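Local coordinates for FACT-Spt16 (Cicer arietinum, PDB 5CE6), which forms the N-terminal part of the Spt16 subunit of the histone chaperone FACT and probably contributes to H3-H4 binding during transcription, at residues S23-Y37 against W76-T90. Sequence-based numbering, arbitrary orientation.
Sequences SIDLNTFQTRLKAFY and WLLGFEFPETIMVFT
Arg32 lies along one face of the Trp76 indole, CD 3.5 Å from CE2, with its guanidinium turned within 11° of the ring plane in an off-centre cation-pi stack. The chain, extended from CG to NE, also brings NH1 to Trp76 O, a nearly straight 2.8 Å bond in the carbonyl plane, on a lone pair. Losing the indole to an alanine would probably take the cover off the aliphatic part of Arg32 and leave its guanidinium freer to turn. Further along helix 26-42, Tyr37 OH donates to Thr90 O (2.7 Å).

Among the rings, Phe36, with its CG anti to the backbone N (chi1 176°), stands edge-on over Phe89, its CE2 above the ring centre and the planes at 86°, a T-shaped pair. Apolar contacts fill the middle: Leu77 CG and Leu78 CD2 meet Phe29, and Leu78 CD2 also reaches Ile24 CD1 at 3.9 Å.

Two waters bridge the backbones at the end of helix 69-78, linking Asp25 O to Leu77 O and Asp25 N to Leu78 O. The whole is a helix packed on a helix end and strand 85-89 of the mixed sheet in the Spt16 N-terminal lobe, an aminopeptidase P N-domain-like fold.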
ATOM      1  N   SER A  23      -6.362  21.160  14.143  1.00 52.24           N
ATOM      2  CA  SER A  23      -6.565  19.826  13.584  1.00 51.66           C
ATOM      3  C   SER A  23      -6.214  19.747  12.098  1.00 47.17           C
ATOM      4  O   SER A  23      -5.172  19.207  11.727  1.00 51.45           O
ATOM      5  CB  SER A  23      -8.004  19.353  13.813  1.00 58.42           C
ATOM      6  OG  SER A  23      -8.063  18.356  14.818  1.00 60.37           O
ATOM      7  N   ILE A  24      -7.084  20.287  11.247  1.00 42.65           N
ATOM      8  CA  ILE A  24      -6.903  20.156   9.798  1.00 38.40           C
ATOM      9  C   ILE A  24      -5.928  21.175   9.209  1.00 32.32           C
ATOM     10  O   ILE A  24      -6.076  22.379   9.402  1.00 34.34           O
ATOM     11  CB  ILE A  24      -8.251  20.214   9.038  1.00 30.14           C
ATOM     12  CG1 ILE A  24      -9.093  18.973   9.365  1.00 31.90           C
ATOM     13  CG2 ILE A  24      -8.017  20.298   7.527  1.00 26.53           C
ATOM     14  CD1 ILE A  24     -10.519  19.040   8.831  1.00 36.83           C
ATOM     15  N   ASP A  25      -4.924  20.667   8.500  1.00 35.46           N
ATOM     16  CA  ASP A  25      -3.991  21.501   7.760  1.00 30.00           C
ATOM     17  C   ASP A  25      -4.724  22.140   6.582  1.00 29.80           C
ATOM     18  O   ASP A  25      -4.919  21.497   5.548  1.00 24.87           O
ATOM     19  CB  ASP A  25      -2.838  20.626   7.260  1.00 32.23           C
ATOM     20  CG  ASP A  25      -1.670  21.429   6.735  1.00 42.29           C
ATOM     21  OD1 ASP A  25      -1.883  22.419   6.004  1.00 41.83           O
ATOM     22  OD2 ASP A  25      -0.525  21.052   7.055  1.00 51.04           O
ATOM     23  N   LEU A  26      -5.130  23.398   6.737  1.00 33.55           N
ATOM     24  CA  LEU A  26      -5.916  24.087   5.712  1.00 30.93           C
ATOM     25  C   LEU A  26      -5.147  24.366   4.420  1.00 31.32           C
ATOM     26  O   LEU A  26      -5.735  24.379   3.339  1.00 32.54           O
ATOM     27  CB  LEU A  26      -6.517  25.387   6.262  1.00 30.65           C
ATOM     28  CG  LEU A  26      -7.513  25.227   7.415  1.00 38.78           C
ATOM     29  CD1 LEU A  26      -8.153  26.548   7.772  1.00 38.57           C
ATOM     30  CD2 LEU A  26      -8.581  24.202   7.078  1.00 31.99           C
ATOM     31  N   ASN A  27      -3.839  24.594   4.529  1.00 34.48           N
ATOM     32  CA  ASN A  27      -3.006  24.857   3.357  1.00 31.88           C
ATOM     33  C   ASN A  27      -2.904  23.623   2.474  1.00 25.21           C
ATOM     34  O   ASN A  27      -3.058  23.695   1.252  1.00 28.43           O
ATOM     35  CB  ASN A  27      -1.609  25.319   3.791  1.00 34.98           C
ATOM     36  CG  ASN A  27      -0.815  25.945   2.655  1.00 50.97           C
ATOM     37  OD1 ASN A  27      -0.735  25.393   1.555  1.00 62.74           O
ATOM     38  ND2 ASN A  27      -0.221  27.104   2.919  1.00 46.30           N
ATOM     39  N   THR A  28      -2.646  22.486   3.108  1.00 21.70           N
ATOM     40  CA  THR A  28      -2.589  21.207   2.412  1.00 26.65           C
ATOM     41  C   THR A  28      -3.937  20.879   1.773  1.00 22.36           C
ATOM     42  O   THR A  28      -3.998  20.459   0.617  1.00 21.37           O
ATOM     43  CB  THR A  28      -2.194  20.083   3.377  1.00 30.26           C
ATOM     44  OG1 THR A  28      -0.832  20.269   3.779  1.00 31.97           O
ATOM     45  CG2 THR A  28      -2.345  18.729   2.710  1.00 36.83           C
ATOM     46  N   PHE A  29      -5.012  21.084   2.531  1.00 31.07           N
ATOM     47  CA  PHE A  29      -6.365  20.860   2.032  1.00 21.07           C
ATOM     48  C   PHE A  29      -6.614  21.655   0.747  1.00 22.43           C
ATOM     49  O   PHE A  29      -7.099  21.106  -0.241  1.00 26.34           O
ATOM     50  CB  PHE A  29      -7.397  21.244   3.099  1.00 25.72           C
ATOM     51  CG  PHE A  29      -8.811  21.237   2.598  1.00 26.55           C
ATOM     52  CD1 PHE A  29      -9.489  20.040   2.414  1.00 21.19           C
ATOM     53  CD2 PHE A  29      -9.468  22.425   2.317  1.00 27.53           C
ATOM     54  CE1 PHE A  29     -10.788  20.029   1.945  1.00 20.29           C
ATOM     55  CE2 PHE A  29     -10.773  22.422   1.853  1.00 26.32           C
ATOM     56  CZ  PHE A  29     -11.434  21.225   1.670  1.00 20.65           C
ATOM     57  N   GLN A  30      -6.254  22.936   0.754  1.00 23.44           N
ATOM     58  CA  GLN A  30      -6.481  23.799  -0.408  1.00 21.53           C
ATOM     59  C   GLN A  30      -5.682  23.346  -1.624  1.00 26.45           C
ATOM     60  O   GLN A  30      -6.209  23.267  -2.735  1.00 27.12           O
ATOM     61  CB  GLN A  30      -6.139  25.260  -0.084  1.00 25.57           C
ATOM     62  CG  GLN A  30      -7.138  25.957   0.812  1.00 31.78           C
ATOM     63  CD  GLN A  30      -6.761  27.401   1.087  1.00 44.84           C
ATOM     64  OE1 GLN A  30      -7.067  28.294   0.298  1.00 45.24           O
ATOM     65  NE2 GLN A  30      -6.088  27.635   2.209  1.00 47.16           N
ATOM     66  N   THR A  31      -4.405  23.057  -1.403  1.00 23.65           N
ATOM     67  CA  THR A  31      -3.521  22.622  -2.472  1.00 26.32           C
ATOM     68  C   THR A  31      -4.012  21.318  -3.083  1.00 24.58           C
ATOM     69  O   THR A  31      -4.067  21.167  -4.310  1.00 21.33           O
ATOM     70  CB  THR A  31      -2.083  22.437  -1.963  1.00 32.36           C
ATOM     71  OG1 THR A  31      -1.563  23.706  -1.552  1.00 36.29           O
ATOM     72  CG2 THR A  31      -1.200  21.877  -3.055  1.00 32.91           C
ATOM     73  N   ARG A  32      -4.392  20.382  -2.222  1.00 20.28           N
ATOM     74  CA  ARG A  32      -4.837  19.079  -2.688  1.00 16.70           C
ATOM     75  C   ARG A  32      -6.244  19.095  -3.294  1.00 16.68           C
ATOM     76  O   ARG A  32      -6.497  18.372  -4.261  1.00 19.36           O
ATOM     77  CB  ARG A  32      -4.668  18.033  -1.585  1.00 19.56           C
ATOM     78  CG  ARG A  32      -3.189  17.704  -1.348  1.00 24.86           C
ATOM     79  CD  ARG A  32      -2.955  16.708  -0.224  1.00 24.86           C
ATOM     80  NE  ARG A  32      -1.526  16.600   0.075  1.00 26.51           N
ATOM     81  CZ  ARG A  32      -1.005  15.894   1.076  1.00 20.07           C
ATOM     82  NH1 ARG A  32      -1.786  15.219   1.901  1.00 19.63           N
ATOM     83  NH2 ARG A  32       0.311  15.884   1.261  1.00 20.59           N
ATOM     84  N   LEU A  33      -7.139  19.937  -2.767  1.00 21.70           N
ATOM     85  CA  LEU A  33      -8.472  20.068  -3.355  1.00 18.93           C
ATOM     86  C   LEU A  33      -8.355  20.643  -4.769  1.00 18.81           C
ATOM     87  O   LEU A  33      -9.047  20.210  -5.698  1.00 24.62           O
ATOM     88  CB  LEU A  33      -9.390  20.939  -2.481  1.00 23.61           C
ATOM     89  CG  LEU A  33     -10.879  20.994  -2.836  1.00 22.67           C
ATOM     90  CD1 LEU A  33     -11.480  19.606  -2.757  1.00 17.19           C
ATOM     91  CD2 LEU A  33     -11.626  21.947  -1.911  1.00 25.27           C
ATOM     92  N   LYS A  34      -7.459  21.612  -4.931  1.00 25.82           N
ATOM     93  CA  LYS A  34      -7.195  22.199  -6.238  1.00 23.88           C
ATOM     94  C   LYS A  34      -6.631  21.153  -7.193  1.00 23.77           C
ATOM     95  O   LYS A  34      -7.078  21.033  -8.335  1.00 21.80           O
ATOM     96  CB  LYS A  34      -6.216  23.365  -6.096  1.00 23.97           C
ATOM     97  CG  LYS A  34      -6.193  24.322  -7.275  1.00 34.66           C
ATOM     98  CD  LYS A  34      -6.217  25.766  -6.784  1.00 47.05           C
ATOM     99  CE  LYS A  34      -5.334  25.942  -5.552  1.00 52.71           C
ATOM    100  NZ  LYS A  34      -5.563  27.247  -4.871  1.00 57.32           N
ATOM    101  N   ALA A  35      -5.654  20.393  -6.707  1.00 21.72           N
ATOM    102  CA  ALA A  35      -5.037  19.332  -7.498  1.00 22.51           C
ATOM    103  C   ALA A  35      -6.083  18.330  -7.967  1.00 24.54           C
ATOM    104  O   ALA A  35      -6.101  17.943  -9.135  1.00 20.84           O
ATOM    105  CB  ALA A  35      -3.950  18.631  -6.699  1.00 26.16           C
ATOM    106  N   PHE A  36      -6.959  17.931  -7.046  1.00 19.77           N
ATOM    107  CA  PHE A  36      -8.066  17.024  -7.345  1.00 20.07           C
ATOM    108  C   PHE A  36      -9.005  17.611  -8.418  1.00 18.91           C
ATOM    109  O   PHE A  36      -9.240  16.978  -9.448  1.00 19.50           O
ATOM    110  CB  PHE A  36      -8.829  16.717  -6.038  1.00 17.37           C
ATOM    111  CG  PHE A  36     -10.064  15.869  -6.217  1.00 20.28           C
ATOM    112  CD1 PHE A  36     -10.148  14.911  -7.217  1.00 22.21           C
ATOM    113  CD2 PHE A  36     -11.151  16.043  -5.371  1.00 27.50           C
ATOM    114  CE1 PHE A  36     -11.290  14.137  -7.368  1.00 24.22           C
ATOM    115  CE2 PHE A  36     -12.294  15.270  -5.511  1.00 24.71           C
ATOM    116  CZ  PHE A  36     -12.365  14.319  -6.509  1.00 27.03           C
ATOM    117  N   TYR A  37      -9.552  18.803  -8.182  1.00 18.25           N
ATOM    118  CA  TYR A  37     -10.476  19.395  -9.152  1.00 19.35           C
ATOM    119  C   TYR A  37      -9.836  19.631 -10.527  1.00 23.70           C
ATOM    120  O   TYR A  37     -10.489  19.457 -11.560  1.00 23.34           O
ATOM    121  CB  TYR A  37     -11.107  20.686  -8.614  1.00 19.00           C
ATOM    122  CG  TYR A  37     -12.386  20.436  -7.858  1.00 19.05           C
ATOM    123  CD1 TYR A  37     -12.376  19.754  -6.650  1.00 26.80           C
ATOM    124  CD2 TYR A  37     -13.601  20.859  -8.366  1.00 20.10           C
ATOM    125  CE1 TYR A  37     -13.550  19.507  -5.955  1.00 23.43           C
ATOM    126  CE2 TYR A  37     -14.789  20.625  -7.675  1.00 23.46           C
ATOM    127  CZ  TYR A  37     -14.748  19.943  -6.475  1.00 21.61           C
ATOM    128  OH  TYR A  37     -15.913  19.701  -5.782  1.00 22.14           O
ATOM    129  N   TRP A  76      -5.652  11.930   2.603  1.00 15.72           N
ATOM    130  CA  TRP A  76      -4.904  12.781   1.689  1.00 15.91           C
ATOM    131  C   TRP A  76      -5.409  14.211   1.765  1.00 16.75           C
ATOM    132  O   TRP A  76      -4.630  15.162   1.885  1.00 17.49           O
ATOM    133  CB  TRP A  76      -5.052  12.237   0.265  1.00 14.67           C
ATOM    134  CG  TRP A  76      -4.243  12.947  -0.783  1.00 17.34           C
ATOM    135  CD1 TRP A  76      -2.886  12.880  -0.964  1.00 18.43           C
ATOM    136  CD2 TRP A  76      -4.747  13.787  -1.825  1.00 16.41           C
ATOM    137  NE1 TRP A  76      -2.519  13.649  -2.044  1.00 21.53           N
ATOM    138  CE2 TRP A  76      -3.644  14.210  -2.595  1.00 18.79           C
ATOM    139  CE3 TRP A  76      -6.029  14.226  -2.179  1.00 19.59           C
ATOM    140  CZ2 TRP A  76      -3.785  15.061  -3.692  1.00 20.77           C
ATOM    141  CZ3 TRP A  76      -6.168  15.057  -3.271  1.00 16.24           C
ATOM    142  CH2 TRP A  76      -5.054  15.473  -4.013  1.00 17.56           C
ATOM    143  N   LEU A  77      -6.728  14.360   1.729  1.00 17.82           N
ATOM    144  CA  LEU A  77      -7.343  15.680   1.655  1.00 19.75           C
ATOM    145  C   LEU A  77      -7.350  16.391   3.014  1.00 20.75           C
ATOM    146  O   LEU A  77      -7.023  17.586   3.110  1.00 20.67           O
ATOM    147  CB  LEU A  77      -8.775  15.541   1.117  1.00 22.73           C
ATOM    148  CG  LEU A  77      -9.417  16.647   0.279  1.00 35.08           C
ATOM    149  CD1 LEU A  77      -8.512  17.072  -0.871  1.00 34.24           C
ATOM    150  CD2 LEU A  77     -10.756  16.170  -0.267  1.00 27.96           C
ATOM    151  N   LEU A  78      -7.711  15.646   4.059  1.00 21.89           N
ATOM    152  CA  LEU A  78      -8.027  16.230   5.366  1.00 22.63           C
ATOM    153  C   LEU A  78      -7.037  15.860   6.471  1.00 25.21           C
ATOM    154  O   LEU A  78      -7.007  16.500   7.523  1.00 24.68           O
ATOM    155  CB  LEU A  78      -9.442  15.824   5.788  1.00 18.11           C
ATOM    156  CG  LEU A  78     -10.563  16.359   4.890  1.00 22.66           C
ATOM    157  CD1 LEU A  78     -11.850  15.567   5.073  1.00 26.59           C
ATOM    158  CD2 LEU A  78     -10.805  17.827   5.166  1.00 24.79           C
ATOM    159  N   GLY A  79      -6.241  14.825   6.237  1.00 28.53           N
ATOM    160  CA  GLY A  79      -5.217  14.429   7.191  1.00 26.12           C
ATOM    161  C   GLY A  79      -5.726  13.514   8.287  1.00 23.79           C
ATOM    162  O   GLY A  79      -4.977  13.169   9.200  1.00 24.78           O
ATOM    163  N   PHE A  80      -6.998  13.128   8.204  1.00 25.44           N
ATOM    164  CA  PHE A  80      -7.629  12.281   9.214  1.00 23.49           C
ATOM    165  C   PHE A  80      -8.677  11.389   8.572  1.00 21.96           C
ATOM    166  O   PHE A  80      -9.231  11.721   7.521  1.00 23.75           O
ATOM    167  CB  PHE A  80      -8.328  13.123  10.297  1.00 31.26           C
ATOM    168  CG  PHE A  80      -7.413  14.053  11.038  1.00 33.43           C
ATOM    169  CD1 PHE A  80      -6.661  13.599  12.114  1.00 35.74           C
ATOM    170  CD2 PHE A  80      -7.308  15.384  10.658  1.00 34.14           C
ATOM    171  CE1 PHE A  80      -5.817  14.461  12.795  1.00 35.84           C
ATOM    172  CE2 PHE A  80      -6.466  16.249  11.331  1.00 36.68           C
ATOM    173  CZ  PHE A  80      -5.720  15.789  12.403  1.00 36.25           C
ATOM    174  N   GLU A  81      -8.944  10.256   9.204  1.00 18.92           N
ATOM    175  CA  GLU A  81     -10.036   9.399   8.779  1.00 20.27           C
ATOM    176  C   GLU A  81     -11.350  10.005   9.227  1.00 23.89           C
ATOM    177  O   GLU A  81     -11.424  10.642  10.281  1.00 24.66           O
ATOM    178  CB  GLU A  81      -9.912   8.012   9.395  1.00 25.63           C
ATOM    179  CG  GLU A  81      -8.800   7.159   8.818  1.00 23.42           C
ATOM    180  CD  GLU A  81      -8.847   5.737   9.332  1.00 25.59           C
ATOM    181  OE1 GLU A  81      -9.822   5.017   9.024  1.00 26.38           O
ATOM    182  OE2 GLU A  81      -7.907   5.340  10.049  1.00 37.43           O
ATOM    183  N   PHE A  82     -12.387   9.780   8.428  1.00 18.82           N
ATOM    184  CA  PHE A  82     -13.748  10.173   8.775  1.00 18.76           C
ATOM    185  C   PHE A  82     -14.644   8.958   8.578  1.00 21.71           C
ATOM    186  O   PHE A  82     -15.270   8.797   7.528  1.00 19.51           O
ATOM    187  CB  PHE A  82     -14.204  11.344   7.895  1.00 19.68           C
ATOM    188  CG  PHE A  82     -13.660  12.691   8.327  1.00 26.39           C
ATOM    189  CD1 PHE A  82     -12.340  13.050   8.067  1.00 26.40           C
ATOM    190  CD2 PHE A  82     -14.481  13.608   8.969  1.00 27.81           C
ATOM    191  CE1 PHE A  82     -11.850  14.291   8.459  1.00 30.55           C
ATOM    192  CE2 PHE A  82     -14.001  14.851   9.364  1.00 28.18           C
ATOM    193  CZ  PHE A  82     -12.685  15.198   9.104  1.00 25.77           C
ATOM    194  N   PRO A  83     -14.693   8.070   9.584  1.00 24.19           N
ATOM    195  CA  PRO A  83     -15.498   6.854   9.450  1.00 28.29           C
ATOM    196  C   PRO A  83     -16.983   7.195   9.400  1.00 22.55           C
ATOM    197  O   PRO A  83     -17.381   8.270   9.859  1.00 27.23           O
ATOM    198  CB  PRO A  83     -15.179   6.075  10.733  1.00 32.01           C
ATOM    199  CG  PRO A  83     -13.900   6.673  11.253  1.00 34.22           C
ATOM    200  CD  PRO A  83     -13.981   8.122  10.871  1.00 28.41           C
ATOM    201  N   GLU A  84     -17.778   6.283   8.846  1.00 20.29           N
ATOM    202  CA  GLU A  84     -19.214   6.479   8.652  1.00 20.20           C
ATOM    203  C   GLU A  84     -19.544   7.869   8.089  1.00 18.62           C
ATOM    204  O   GLU A  84     -20.411   8.588   8.603  1.00 21.08           O
ATOM    205  CB  GLU A  84     -19.991   6.188   9.940  1.00 23.89           C
ATOM    206  CG  GLU A  84     -21.434   5.792   9.696  1.00 30.56           C
ATOM    207  CD  GLU A  84     -22.164   5.412  10.965  1.00 35.07           C
ATOM    208  OE1 GLU A  84     -22.085   6.169  11.958  1.00 32.85           O
ATOM    209  OE2 GLU A  84     -22.820   4.350  10.962  1.00 33.21           O
ATOM    210  N   THR A  85     -18.836   8.231   7.023  1.00 19.85           N
ATOM    211  CA  THR A  85     -19.001   9.535   6.392  1.00 22.91           C
ATOM    212  C   THR A  85     -19.120   9.358   4.884  1.00 17.28           C
ATOM    213  O   THR A  85     -18.403   8.559   4.289  1.00 18.95           O
ATOM    214  CB  THR A  85     -17.813  10.466   6.722  1.00 20.31           C
ATOM    215  OG1 THR A  85     -17.788  10.733   8.129  1.00 21.70           O
ATOM    216  CG2 THR A  85     -17.917  11.791   5.980  1.00 20.15           C
ATOM    217  N   ILE A  86     -20.042  10.099   4.275  1.00 19.82           N
ATOM    218  CA  ILE A  86     -20.149  10.150   2.820  1.00 18.01           C
ATOM    219  C   ILE A  86     -19.781  11.557   2.348  1.00 18.09           C
ATOM    220  O   ILE A  86     -20.259  12.543   2.903  1.00 18.82           O
ATOM    221  CB  ILE A  86     -21.584   9.851   2.381  1.00 22.83           C
ATOM    222  CG1 ILE A  86     -21.988   8.425   2.781  1.00 19.15           C
ATOM    223  CG2 ILE A  86     -21.751  10.071   0.888  1.00 20.50           C
ATOM    224  CD1 ILE A  86     -23.511   8.230   2.841  1.00 20.49           C
ATOM    225  N   MET A  87     -18.936  11.653   1.326  1.00 17.44           N
ATOM    226  CA  MET A  87     -18.570  12.956   0.780  1.00 17.60           C
ATOM    227  C   MET A  87     -18.789  12.954  -0.724  1.00 19.03           C
ATOM    228  O   MET A  87     -18.309  12.057  -1.423  1.00 18.97           O
ATOM    229  CB  MET A  87     -17.110  13.286   1.110  1.00 16.71           C
ATOM    230  CG  MET A  87     -16.631  14.616   0.588  1.00 25.48           C
ATOM    231  SD  MET A  87     -15.106  15.099   1.429  1.00 24.16           S
ATOM    232  CE  MET A  87     -14.037  13.725   1.032  1.00 28.67           C
ATOM    233  N   VAL A  88     -19.515  13.954  -1.215  1.00 18.76           N
ATOM    234  CA  VAL A  88     -19.827  14.045  -2.639  1.00 19.21           C
ATOM    235  C   VAL A  88     -19.349  15.365  -3.240  1.00 19.47           C
ATOM    236  O   VAL A  88     -19.778  16.446  -2.828  1.00 21.56           O
ATOM    237  CB  VAL A  88     -21.335  13.884  -2.907  1.00 21.90           C
ATOM    238  CG1 VAL A  88     -21.629  14.079  -4.385  1.00 22.20           C
ATOM    239  CG2 VAL A  88     -21.809  12.508  -2.457  1.00 20.70           C
ATOM    240  N   PHE A  89     -18.469  15.260  -4.226  1.00 19.52           N
ATOM    241  CA  PHE A  89     -17.929  16.431  -4.900  1.00 19.27           C
ATOM    242  C   PHE A  89     -18.752  16.741  -6.127  1.00 20.35           C
ATOM    243  O   PHE A  89     -19.037  15.847  -6.911  1.00 20.42           O
ATOM    244  CB  PHE A  89     -16.493  16.161  -5.335  1.00 18.29           C
ATOM    245  CG  PHE A  89     -15.587  15.780  -4.209  1.00 17.27           C
ATOM    246  CD1 PHE A  89     -15.408  14.445  -3.865  1.00 21.24           C
ATOM    247  CD2 PHE A  89     -14.912  16.756  -3.497  1.00 17.19           C
ATOM    248  CE1 PHE A  89     -14.572  14.090  -2.821  1.00 16.86           C
ATOM    249  CE2 PHE A  89     -14.076  16.419  -2.455  1.00 19.93           C
ATOM    250  CZ  PHE A  89     -13.900  15.083  -2.113  1.00 21.42           C
ATOM    251  N   THR A  90     -19.153  18.002  -6.281  1.00 21.29           N
ATOM    252  CA  THR A  90     -19.770  18.458  -7.520  1.00 25.15           C
ATOM    253  C   THR A  90     -18.965  19.645  -8.039  1.00 24.17           C
ATOM    254  O   THR A  90     -17.997  20.060  -7.406  1.00 28.45           O
ATOM    255  CB  THR A  90     -21.261  18.862  -7.343  1.00 23.72           C
ATOM    256  OG1 THR A  90     -21.360  20.142  -6.707  1.00 26.02           O
ATOM    257  CG2 THR A  90     -22.029  17.834  -6.531  1.00 25.88           C
TER
HETATM  258  O   HOH W   1      -5.311  18.603   4.792  1.00 34.86           O
HETATM  259  O   HOH W   2      -4.808  17.826   8.068  1.00 35.96           O